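Local coordinates for protein thiosulfate reductase (Thermus thermophilus, PDB 2VPZ) that probably catalyses a sulfur-compound redox reaction, such as thiosulfate or polysulfide reduction, using a molybdopterin cofactor and a 4Fe-4S cluster, at residues A[203-208]-A[327-332]; A[210-215]-A[236-241]. All coordinates share one frame; numbering follows the deposited sequence.

Contact 1 of 2, residues A[203-208]-A[327-332]. With MGD (2-amino-5,6-dimercapto-7-methyl-3,7,8a,9-tetrahydro-8-oxa-1,3,9,10-tetraaza-anthracen-4-one guanosine dinucleotide), chain I.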
loop_
_atom_site.group_PDB
_atom_site.type_symbol
_atom_site.label_atom_id
_atom_site.label_comp_id
_atom_site.label_asym_id
_atom_site.label_seq_id
_atom_site.Cartn_x
_atom_site.Cartn_y
_atom_site.Cartn_z
ATOM N N ILE A 203 -19.884 -19.400 7.525
ATOM C CA ILE A 203 -20.407 -20.161 6.385
ATOM C C ILE A 203 -19.436 -21.224 5.813
ATOM O O ILE A 203 -18.285 -20.904 5.507
ATOM C CB ILE A 203 -20.810 -19.158 5.227
ATOM C CG1 ILE A 203 -21.872 -18.185 5.724
ATOM C CG2 ILE A 203 -21.287 -19.922 3.965
ATOM C CD1 ILE A 203 -22.180 -17.044 4.735
ATOM N N VAL A 204 -19.873 -22.473 5.672
ATOM C CA VAL A 204 -18.996 -23.505 5.108
ATOM C C VAL A 204 -19.488 -24.003 3.734
ATOM O O VAL A 204 -20.571 -24.598 3.619
ATOM C CB VAL A 204 -18.794 -24.733 6.100
ATOM C CG1 VAL A 204 -17.787 -25.740 5.492
ATOM C CG2 VAL A 204 -18.281 -24.240 7.477
ATOM N N LEU A 205 -18.679 -23.722 2.709
ATOM C CA LEU A 205 -18.930 -24.081 1.311
ATOM C C LEU A 205 -18.181 -25.341 0.889
ATOM O O LEU A 205 -16.941 -25.398 0.941
ATOM C CB LEU A 205 -18.536 -22.921 0.347
ATOM C CG LEU A 205 -19.187 -21.548 0.627
ATOM C CD1 LEU A 205 -18.672 -20.491 -0.363
ATOM C CD2 LEU A 205 -20.727 -21.673 0.563
ATOM N N ILE A 206 -18.928 -26.368 0.506
ATOM C CA ILE A 206 -18.352 -27.593 0.011
ATOM C C ILE A 206 -18.534 -27.699 -1.547
ATOM O O ILE A 206 -19.606 -28.075 -2.025
ATOM C CB ILE A 206 -18.943 -28.870 0.793
ATOM C CG1 ILE A 206 -18.547 -28.800 2.276
ATOM C CG2 ILE A 206 -18.452 -30.188 0.131
ATOM C CD1 ILE A 206 -18.734 -30.097 3.084
ATOM N N GLY A 207 -17.515 -27.291 -2.312
ATOM C CA GLY A 207 -17.515 -27.352 -3.756
ATOM C C GLY A 207 -18.383 -26.368 -4.502
ATOM O O GLY A 207 -18.497 -26.245 -5.728
ATOM N N HIS A 208 -19.074 -25.623 -3.672
ATOM C CA HIS A 208 -20.039 -24.560 -4.014
ATOM C C HIS A 208 -19.113 -23.400 -4.538
ATOM O O HIS A 208 -18.543 -22.674 -3.734
ATOM C CB HIS A 208 -20.729 -24.207 -2.631
ATOM C CG HIS A 208 -22.117 -23.622 -2.692
ATOM N ND1 HIS A 208 -22.573 -22.778 -3.673
ATOM C CD2 HIS A 208 -23.111 -23.674 -1.790
ATOM C CE1 HIS A 208 -23.781 -22.342 -3.375
ATOM N NE2 HIS A 208 -24.129 -22.875 -2.227
ATOM N N VAL A 327 -23.869 -21.915 9.029
ATOM C CA VAL A 327 -24.496 -22.734 7.964
ATOM C C VAL A 327 -23.567 -23.426 6.957
ATOM O O VAL A 327 -22.575 -22.832 6.509
ATOM C CB VAL A 327 -25.360 -21.927 6.919
ATOM C CG1 VAL A 327 -26.810 -22.394 6.902
ATOM C CG2 VAL A 327 -25.181 -20.444 7.102
ATOM N N LEU A 328 -23.899 -24.659 6.581
ATOM C CA LEU A 328 -23.200 -25.314 5.477
ATOM C C LEU A 328 -24.249 -25.258 4.332
ATOM O O LEU A 328 -24.998 -26.216 4.160
ATOM C CB LEU A 328 -22.847 -26.782 5.744
ATOM C CG LEU A 328 -21.677 -27.143 6.627
ATOM C CD1 LEU A 328 -22.079 -27.000 8.062
ATOM C CD2 LEU A 328 -21.274 -28.579 6.380
ATOM N N PRO A 329 -24.334 -24.151 3.551
ATOM C CA PRO A 329 -25.381 -24.265 2.522
ATOM C C PRO A 329 -25.146 -25.424 1.539
ATOM O O PRO A 329 -23.993 -25.649 1.139
ATOM C CB PRO A 329 -25.345 -22.926 1.768
ATOM C CG PRO A 329 -24.460 -22.024 2.581
ATOM C CD PRO A 329 -23.529 -22.940 3.370
ATOM N N PRO A 330 -26.210 -26.177 1.143
ATOM C CA PRO A 330 -26.013 -27.282 0.184
ATOM C C PRO A 330 -25.735 -26.759 -1.267
ATOM O O PRO A 330 -26.478 -25.907 -1.756
ATOM C CB PRO A 330 -27.332 -28.079 0.234
ATOM C CG PRO A 330 -28.179 -27.456 1.326
ATOM C CD PRO A 330 -27.611 -26.065 1.566
ATOM N N THR A 331 -24.699 -27.267 -1.938
ATOM C CA THR A 331 -24.381 -26.843 -3.312
ATOM C C THR A 331 -25.487 -27.269 -4.320
ATOM O O THR A 331 -26.388 -28.034 -3.982
ATOM C CB THR A 331 -22.950 -27.382 -3.793
ATOM O OG1 THR A 331 -22.501 -26.633 -4.916
ATOM C CG2 THR A 331 -23.007 -28.872 -4.158
ATOM N N ARG A 332 -25.470 -26.760 -5.549
ATOM C CA ARG A 332 -26.513 -27.153 -6.491
ATOM C C ARG A 332 -26.104 -28.383 -7.311
ATOM O O ARG A 332 -26.851 -29.362 -7.406
ATOM C CB ARG A 332 -26.903 -25.993 -7.393
ATOM C CG ARG A 332 -28.199 -26.133 -8.179
ATOM C CD ARG A 332 -28.423 -24.849 -8.964
ATOM N NE ARG A 332 -29.698 -24.745 -9.669
ATOM C CZ ARG A 332 -30.743 -24.041 -9.253
ATOM N NH1 ARG A 332 -30.657 -23.370 -8.113
ATOM N NH2 ARG A 332 -31.854 -23.991 -9.976
HETATM P PB MGD I . -20.148 -27.473 -7.617
HETATM O O1B MGD I . -20.051 -28.686 -8.455
HETATM O O2B MGD I . -20.515 -27.568 -6.224
HETATM O O3B MGD I . -21.155 -26.662 -8.560
HETATM O O3A MGD I . -22.321 -24.795 -9.838
HETATM P PA MGD I . -22.119 -25.399 -8.395
HETATM O O1A MGD I . -23.478 -25.729 -7.989
HETATM O O2A MGD I . -21.512 -24.384 -7.549
HETATM O "O5'" MGD I . -18.804 -26.687 -7.659
HETATM C "C5'" MGD I . -17.807 -26.636 -8.681
HETATM C "C4'" MGD I . -16.557 -26.697 -7.818
HETATM O "O4'" MGD I . -16.614 -28.022 -7.314
HETATM C "C3'" MGD I . -15.175 -26.593 -8.516
HETATM O "O3'" MGD I . -14.317 -25.641 -7.836
HETATM C "C2'" MGD I . -14.545 -28.003 -8.385
HETATM O "O2'" MGD I . -13.207 -27.869 -7.923
HETATM C "C1'" MGD I . -15.286 -28.565 -7.198
HETATM N N9 MGD I . -15.109 -30.000 -6.843
HETATM C C8 MGD I . -14.870 -31.034 -7.710
HETATM N N7 MGD I . -14.751 -32.222 -7.053
HETATM C C5 MGD I . -14.892 -31.944 -5.731
HETATM C C6 MGD I . -14.791 -32.723 -4.479
HETATM O O6 MGD I . -14.628 -33.944 -4.585
HETATM N N1 MGD I . -14.971 -32.107 -3.313
HETATM C C2 MGD I . -15.165 -30.762 -3.229
HETATM N N2 MGD I . -15.339 -30.166 -1.996
HETATM N N3 MGD I . -15.260 -29.968 -4.340
HETATM C C4 MGD I . -15.135 -30.486 -5.592
HETATM C C10 MGD I . -23.157 -25.226 -10.891
HETATM C C11 MGD I . -24.368 -24.356 -10.791
HETATM O O11 MGD I . -23.986 -23.021 -11.152
HETATM C C12 MGD I . -25.617 -24.933 -11.506
HETATM S S12 MGD I . -26.153 -26.503 -11.222
HETATM C C13 MGD I . -26.374 -24.205 -12.404
HETATM S S13 MGD I . -27.804 -24.856 -13.061
HETATM C C14 MGD I . -25.971 -22.808 -12.799
HETATM N N15 MGD I . -25.367 -22.665 -14.072
HETATM C C16 MGD I . -24.538 -21.609 -14.355
HETATM C C17 MGD I . -23.889 -21.349 -15.688
HETATM O O17 MGD I . -24.147 -22.111 -16.662
HETATM N N18 MGD I . -23.096 -20.236 -15.855
HETATM C C19 MGD I . -22.843 -19.457 -14.773
HETATM N N19 MGD I . -22.010 -18.451 -14.955
HETATM N N20 MGD I . -23.341 -19.620 -13.501
HETATM C C21 MGD I . -24.214 -20.651 -13.290
HETATM N N22 MGD I . -24.733 -20.908 -12.099
HETATM C C23 MGD I . -25.130 -22.214 -11.687
HETATM O O HOH W 1 -22.455 -28.454 -0.797
HETATM O O HOH W 2 -26.837 -22.489 -1.419
#
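Val204 and Val327 are joined by a backbone hydrogen bond, Val204 N to Val327 O at 2.9 Å. It is nearly straight. Two CA-H...O contacts flank it: Ile203 CA to Val327 O, and Leu328 CA to Val204 O. The pairing of Ile203 with Val327 is parallel. Beyond it segment 327-332 runs on, extended, through Pro329 and Pro330, and contact passes mainly to side chains.

Ile203 CG2 meets Pro329 CD at 3.8 Å, the two side chains crossing at about a right angle. Val204 CB packs on Leu328 CG.

The His208 ring takes Thr331 CA over one face, a CH-pi contact at 4.0 Å from the centroid. Pro329 O lies at the ring edge, and NE2 is 2.9 Å from a water, also in plane. With an alanine here, Thr331 CA is likely to lose the ring face it packs on, and the water at NE2 its ring partner. A second water joins Ile206 O to Thr331 N.

With chi1 at -162°, Thr331 OG1 lies opposite the backbone N, and the hydroxyl reaches the cofactor. It donates to MGD O2B at 2.6 Å. Arg332 N gives MGD O1A a weak bond.

Strand 202-206 lies between strands 231-235 and 326-327. Helix 216-227 packs on Ile203, Leu205 and His208. Helix 257-270 covers Val204, Ile206 and Leu328. Helix 341-354 touches Val327, Leu328 and Pro330.

Contact 2 of 2, residues A[210-215]-A[236-241]. With MGD (2-amino-5,6-dimercapto-7-methyl-3,7,8a,9-tetrahydro-8-oxa-1,3,9,10-tetraaza-anthracen-4-one guanosine dinucleotide), chain I.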
loop_
_atom_site.group_PDB
_atom_site.type_symbol
_atom_site.label_atom_id
_atom_site.label_comp_id
_atom_site.label_asym_id
_atom_site.label_seq_id
_atom_site.Cartn_x
_atom_site.Cartn_y
_atom_site.Cartn_z
ATOM N N ILE A 210 -18.955 -19.834 -5.655
ATOM C CA ILE A 210 -19.708 -18.568 -5.801
ATOM C C ILE A 210 -18.784 -17.469 -6.332
ATOM O O ILE A 210 -17.732 -17.139 -5.756
ATOM C CB ILE A 210 -20.417 -18.083 -4.462
ATOM C CG1 ILE A 210 -21.563 -19.024 -4.074
ATOM C CG2 ILE A 210 -20.947 -16.637 -4.679
ATOM C CD1 ILE A 210 -22.000 -18.920 -2.586
ATOM N N GLY A 211 -19.190 -16.887 -7.453
ATOM C CA GLY A 211 -18.388 -15.887 -8.115
ATOM C C GLY A 211 -18.045 -16.395 -9.516
ATOM O O GLY A 211 -17.801 -15.586 -10.416
ATOM N N GLU A 212 -17.977 -17.718 -9.696
ATOM C CA GLU A 212 -17.757 -18.357 -11.011
ATOM C C GLU A 212 -19.188 -18.783 -11.430
ATOM O O GLU A 212 -19.620 -18.517 -12.570
ATOM C CB GLU A 212 -16.761 -19.553 -10.909
ATOM C CG GLU A 212 -15.302 -19.038 -10.842
ATOM C CD GLU A 212 -14.292 -20.048 -10.302
ATOM O OE1 GLU A 212 -14.406 -20.421 -9.112
ATOM O OE2 GLU A 212 -13.383 -20.456 -11.069
ATOM N N ASP A 213 -19.900 -19.431 -10.489
ATOM C CA ASP A 213 -21.352 -19.774 -10.587
ATOM C C ASP A 213 -21.837 -18.358 -10.236
ATOM O O ASP A 213 -21.590 -17.827 -9.141
ATOM C CB ASP A 213 -21.789 -20.818 -9.513
ATOM C CG ASP A 213 -23.199 -20.533 -8.899
ATOM O OD1 ASP A 213 -24.008 -19.769 -9.501
ATOM O OD2 ASP A 213 -23.482 -21.094 -7.826
ATOM N N THR A 214 -22.555 -17.763 -11.166
ATOM C CA THR A 214 -22.905 -16.384 -11.060
ATOM C C THR A 214 -24.395 -15.984 -10.931
ATOM O O THR A 214 -24.810 -14.874 -11.336
ATOM C CB THR A 214 -22.095 -15.673 -12.227
ATOM O OG1 THR A 214 -21.416 -14.530 -11.744
ATOM C CG2 THR A 214 -22.958 -15.384 -13.431
ATOM N N HIS A 215 -25.184 -16.913 -10.350
ATOM C CA HIS A 215 -26.628 -16.747 -10.044
ATOM C C HIS A 215 -26.697 -15.416 -9.288
ATOM O O HIS A 215 -26.099 -15.225 -8.226
ATOM C CB HIS A 215 -27.182 -17.940 -9.180
ATOM C CG HIS A 215 -27.692 -19.100 -9.963
ATOM N ND1 HIS A 215 -27.847 -20.363 -9.447
ATOM C CD2 HIS A 215 -28.060 -19.183 -11.240
ATOM C CE1 HIS A 215 -28.283 -21.178 -10.384
ATOM N NE2 HIS A 215 -28.419 -20.477 -11.488
ATOM N N ASP A 236 -12.514 -27.580 -1.195
ATOM C CA ASP A 236 -12.461 -27.779 -2.655
ATOM C C ASP A 236 -11.008 -28.186 -3.029
ATOM O O ASP A 236 -10.058 -27.662 -2.454
ATOM C CB ASP A 236 -12.796 -26.381 -3.302
ATOM C CG ASP A 236 -13.242 -26.458 -4.794
ATOM O OD1 ASP A 236 -12.650 -27.220 -5.590
ATOM O OD2 ASP A 236 -14.175 -25.678 -5.178
ATOM N N PRO A 237 -10.825 -29.149 -3.972
ATOM C CA PRO A 237 -9.433 -29.484 -4.334
ATOM C C PRO A 237 -8.797 -28.344 -5.185
ATOM O O PRO A 237 -7.609 -28.389 -5.509
ATOM C CB PRO A 237 -9.547 -30.804 -5.110
ATOM C CG PRO A 237 -10.973 -30.818 -5.632
ATOM C CD PRO A 237 -11.770 -30.127 -4.533
ATOM N N ARG A 238 -9.610 -27.331 -5.517
ATOM C CA ARG A 238 -9.183 -26.188 -6.368
ATOM C C ARG A 238 -9.349 -24.816 -5.636
ATOM O O ARG A 238 -10.383 -24.579 -5.006
ATOM C CB ARG A 238 -10.006 -26.170 -7.684
ATOM C CG ARG A 238 -9.371 -25.425 -8.901
ATOM C CD ARG A 238 -10.396 -25.203 -10.040
ATOM N NE ARG A 238 -11.721 -24.855 -9.529
ATOM C CZ ARG A 238 -12.305 -23.654 -9.639
ATOM N NH1 ARG A 238 -11.673 -22.665 -10.257
ATOM N NH2 ARG A 238 -13.518 -23.433 -9.123
ATOM N N PHE A 239 -8.343 -23.932 -5.706
ATOM C CA PHE A 239 -8.394 -22.583 -5.085
ATOM C C PHE A 239 -9.223 -21.658 -6.003
ATOM O O PHE A 239 -8.664 -20.859 -6.781
ATOM C CB PHE A 239 -6.999 -21.946 -4.855
ATOM C CG PHE A 239 -7.016 -20.689 -3.945
ATOM C CD1 PHE A 239 -7.051 -20.821 -2.554
ATOM C CD2 PHE A 239 -6.939 -19.398 -4.477
ATOM C CE1 PHE A 239 -7.031 -19.705 -1.694
ATOM C CE2 PHE A 239 -6.918 -18.243 -3.631
ATOM C CZ PHE A 239 -6.971 -18.418 -2.240
ATOM N N SER A 240 -10.546 -21.760 -5.885
ATOM C CA SER A 240 -11.533 -20.994 -6.669
ATOM C C SER A 240 -11.694 -19.506 -6.293
ATOM O O SER A 240 -10.952 -18.974 -5.443
ATOM C CB SER A 240 -12.921 -21.643 -6.569
ATOM O OG SER A 240 -13.586 -21.302 -5.348
ATOM N N THR A 241 -12.671 -18.842 -6.906
ATOM C CA THR A 241 -12.957 -17.437 -6.634
ATOM C C THR A 241 -13.463 -17.284 -5.192
ATOM O O THR A 241 -12.995 -16.397 -4.451
ATOM C CB THR A 241 -14.020 -16.810 -7.607
ATOM O OG1 THR A 241 -13.534 -16.794 -8.949
ATOM C CG2 THR A 241 -14.368 -15.369 -7.140
HETATM P PB MGD I . -20.148 -27.473 -7.617
HETATM O O1B MGD I . -20.051 -28.686 -8.455
HETATM O O2B MGD I . -20.515 -27.568 -6.224
HETATM O O3B MGD I . -21.155 -26.662 -8.560
HETATM O O3A MGD I . -22.321 -24.795 -9.838
HETATM P PA MGD I . -22.119 -25.399 -8.395
HETATM O O1A MGD I . -23.478 -25.729 -7.989
HETATM O O2A MGD I . -21.512 -24.384 -7.549
HETATM O "O5'" MGD I . -18.804 -26.687 -7.659
HETATM C "C5'" MGD I . -17.807 -26.636 -8.681
HETATM C "C4'" MGD I . -16.557 -26.697 -7.818
HETATM O "O4'" MGD I . -16.614 -28.022 -7.314
HETATM C "C3'" MGD I . -15.175 -26.593 -8.516
HETATM O "O3'" MGD I . -14.317 -25.641 -7.836
HETATM C "C2'" MGD I . -14.545 -28.003 -8.385
HETATM O "O2'" MGD I . -13.207 -27.869 -7.923
HETATM C "C1'" MGD I . -15.286 -28.565 -7.198
HETATM N N9 MGD I . -15.109 -30.000 -6.843
HETATM C C8 MGD I . -14.870 -31.034 -7.710
HETATM N N7 MGD I . -14.751 -32.222 -7.053
HETATM C C5 MGD I . -14.892 -31.944 -5.731
HETATM C C6 MGD I . -14.791 -32.723 -4.479
HETATM O O6 MGD I . -14.628 -33.944 -4.585
HETATM N N1 MGD I . -14.971 -32.107 -3.313
HETATM C C2 MGD I . -15.165 -30.762 -3.229
HETATM N N2 MGD I . -15.339 -30.166 -1.996
HETATM N N3 MGD I . -15.260 -29.968 -4.340
HETATM C C4 MGD I . -15.135 -30.486 -5.592
HETATM C C10 MGD I . -23.157 -25.226 -10.891
HETATM C C11 MGD I . -24.368 -24.356 -10.791
HETATM O O11 MGD I . -23.986 -23.021 -11.152
HETATM C C12 MGD I . -25.617 -24.933 -11.506
HETATM S S12 MGD I . -26.153 -26.503 -11.222
HETATM C C13 MGD I . -26.374 -24.205 -12.404
HETATM S S13 MGD I . -27.804 -24.856 -13.061
HETATM C C14 MGD I . -25.971 -22.808 -12.799
HETATM N N15 MGD I . -25.367 -22.665 -14.072
HETATM C C16 MGD I . -24.538 -21.609 -14.355
HETATM C C17 MGD I . -23.889 -21.349 -15.688
HETATM O O17 MGD I . -24.147 -22.111 -16.662
HETATM N N18 MGD I . -23.096 -20.236 -15.855
HETATM C C19 MGD I . -22.843 -19.457 -14.773
HETATM N N19 MGD I . -22.010 -18.451 -14.955
HETATM N N20 MGD I . -23.341 -19.620 -13.501
HETATM C C21 MGD I . -24.214 -20.651 -13.290
HETATM N N22 MGD I . -24.733 -20.908 -12.099
HETATM C C23 MGD I . -25.130 -22.214 -11.687
HETATM O O HOH W 3 -15.726 -19.610 -6.615
HETATM O O HOH W 4 -14.625 -15.073 -11.100
#
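Glu212 OE1 accepts two protein hydrogen bonds and one from a water. Thr241 N reaches it at 3.2 Å in an almost straight line, from above the carboxylate plane. Arg238 NH2 comes from the opposite face at 3.1 Å. Glu212 OE2 takes Arg238 NH1 at 2.9 Å on its syn lone pair. The salt bridge is therefore end-on and two-pronged, with the two flat groups turned 45° apart.

Glu212 is extended beyond CG, and this carries its carboxylate across to the arginine. Its CG also lies 3.4 Å from Thr241 OG1. Thr241 CG2 points to the backbone at Ile210 and Gly211, where a side chain on the glycine would collide with it. A water links Gly211 O to Thr241 OG1.

Arg238 NH2 also donates to the ribose, 2.7 Å from MGD O3'. Asp236 OD2 accepts from that same hydroxyl. Asp236 OD1 accepts from MGD O2' in a very short bond. At the pterin end, Thr214 N donates to MGD N20 at 3.1 Å, and Asp213 OD1 accepts from N22. The His215 ring lies face-on to N22.

The Glu212 carboxylate thus acts on the ribose at second hand, through Arg238: it probably balances the arginine's charge and fixes the guanidinium against the ribose.

In the fold
Contact 1 encloses contact 2 along the chain: 203-208, 210-215, 236-241, then 327-332. Their centres are about 11 Å apart. Both lie at the ends of strands of one parallel four-stranded sheet, ordered 248-250, 231-235, 202-206, 326-327. The loop after 202-206 enters helix 216-227, which leads to 231-235, a beta-alpha-beta crossover. The two contacts touch directly where Arg332 packs on His215 and Gly207 on Asp236. Both hold the same MGD. Contact 1 bonds mainly to its phosphates; contact 2 bonds to the ribose and the pterin. Loops at the strand ends thus supply part of the site for one dinucleotide. The side chain of Thr331 is about 9 Å from the bound molybdenum.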